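PDB 2VVF: major capsid protein P2 from Pseudoalteromonas phage pm2, which assembles as double jelly-roll homotrimers into the protein shell around the membrane of this lipid-containing marine bacteriophage. Local coordinates for residues A[201-204]-A[205-209]. Residues are numbered along the deposited sequence; the frame is centred on the assembly and turned at random.
Sequences ADND and YILEQ
Residues 201-204 and 205-209 make a local, intrahelical contact: Asn203 meets Leu207 and Asp204 meets Glu208 one turn further along helix 200-209, the short helix that directly follows strand 192-199 in the C-terminal jelly roll of P2. The i to i+4 ladder carries it. Glu208 N donates to Asp204 O at 3.1 Å in a nearly straight bond (172°). Leu207 N bonds in the same way to Asn203 O, and Ile206 N to Asp202 O. At Tyr205 the ladder is less regular, for its N-H is shared between two weak bonds, to the carbonyls of Ala201 and Asp202.

Side-chain carbons close in on two of these carbonyls, Leu207 CG lying 3.5 Å from Asn203 O. Ile206 CG1 comes to 3.4 Å from Asp202 O. In Asn203, CG lies anti to the backbone N (chi1 -179°), which stands the amide beside Leu207; ND2 comes within 3.7 Å of Leu207 CD1 while donating its hydrogen bond to Thr220 O. The methyl thus packs against an amide whose rotation is probably restrained by that bond to strand 218-222. Glu208 brings its CG to 3.2 Å from Asp204 O, and the two acids stay apart, with Asp204 OD2 6.8 Å from Glu208 OE1. Lys200, one turn before Asp204, forms a salt bridge with OD2 and probably eases the like-charge repulsion.

The faces of the helix have different neighbours. Asn203 and Leu207 lie against strand 218-222, and Leu207 shares Leu225 of a nearby loop with Ile206. Another face meets the second subunit of the trimer, where Asp202 pairs with Arg35 of that subunit and Tyr205 OH hydrogen-bonds to its Ser82, so that the helix links its own jelly roll to strands 28-37 and 80-84 of the adjoining chain.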
# COMPACT_ATOMS: atom_id res chain seq x y z
N ALA A 201 13.42 3.78 -21.62
CA ALA A 201 13.35 2.49 -20.94
C ALA A 201 13.80 2.59 -19.48
O ALA A 201 13.24 1.93 -18.60
CB ALA A 201 14.17 1.45 -21.68
N ASP A 202 14.81 3.42 -19.23
CA ASP A 202 15.34 3.60 -17.88
C ASP A 202 14.41 4.46 -17.03
O ASP A 202 14.19 4.16 -15.85
CB ASP A 202 16.73 4.22 -17.94
CG ASP A 202 17.78 3.26 -18.47
OD1 ASP A 202 17.70 2.06 -18.14
OD2 ASP A 202 18.66 3.70 -19.24
N ASN A 203 13.87 5.51 -17.63
CA ASN A 203 12.95 6.40 -16.93
C ASN A 203 11.67 5.65 -16.58
O ASN A 203 11.15 5.76 -15.47
CB ASN A 203 12.61 7.61 -17.80
CG ASN A 203 11.66 8.58 -17.11
OD1 ASN A 203 12.07 9.34 -16.24
ND2 ASN A 203 10.40 8.55 -17.51
N ASP A 204 11.17 4.88 -17.54
CA ASP A 204 9.94 4.10 -17.36
C ASP A 204 10.11 3.00 -16.31
O ASP A 204 9.14 2.61 -15.65
CB ASP A 204 9.49 3.51 -18.69
CG ASP A 204 8.96 4.56 -19.65
OD1 ASP A 204 9.04 5.77 -19.32
OD2 ASP A 204 8.46 4.19 -20.73
N TYR A 205 11.34 2.52 -16.14
CA TYR A 205 11.61 1.48 -15.16
C TYR A 205 11.50 2.06 -13.75
O TYR A 205 10.94 1.43 -12.86
CB TYR A 205 13.00 0.88 -15.39
CG TYR A 205 13.46 -0.05 -14.28
CD1 TYR A 205 12.96 -1.35 -14.19
CD2 TYR A 205 14.37 0.37 -13.32
CE1 TYR A 205 13.37 -2.20 -13.18
CE2 TYR A 205 14.78 -0.48 -12.31
CZ TYR A 205 14.28 -1.76 -12.24
OH TYR A 205 14.69 -2.60 -11.23
N ILE A 206 12.03 3.26 -13.57
CA ILE A 206 11.97 3.93 -12.28
C ILE A 206 10.52 4.25 -11.92
O ILE A 206 10.11 4.10 -10.77
CB ILE A 206 12.85 5.19 -12.24
CG1 ILE A 206 14.31 4.83 -12.53
CG2 ILE A 206 12.74 5.87 -10.89
CD1 ILE A 206 15.18 6.02 -12.87
N LEU A 207 9.75 4.67 -12.92
CA LEU A 207 8.34 4.99 -12.70
C LEU A 207 7.61 3.76 -12.17
O LEU A 207 6.96 3.82 -11.12
CB LEU A 207 7.69 5.45 -14.01
CG LEU A 207 7.99 6.88 -14.49
CD1 LEU A 207 7.46 7.08 -15.90
CD2 LEU A 207 7.40 7.91 -13.54
N GLU A 208 7.71 2.65 -12.90
CA GLU A 208 7.07 1.40 -12.51
C GLU A 208 7.59 0.93 -11.16
O GLU A 208 6.88 0.27 -10.40
CB GLU A 208 7.32 0.32 -13.56
CG GLU A 208 6.70 0.62 -14.91
CD GLU A 208 6.98 -0.47 -15.93
OE1 GLU A 208 8.17 -0.79 -16.15
OE2 GLU A 208 6.01 -1.02 -16.49
N GLN A 209 8.85 1.26 -10.87
CA GLN A 209 9.48 0.88 -9.61
C GLN A 209 8.75 1.49 -8.42
O GLN A 209 8.88 1.01 -7.29
CB GLN A 209 10.94 1.33 -9.61
CG GLN A 209 11.84 0.56 -8.66
CD GLN A 209 13.20 1.21 -8.51
OE1 GLN A 209 13.40 2.10 -7.69
NE2 GLN A 209 14.15 0.77 -9.33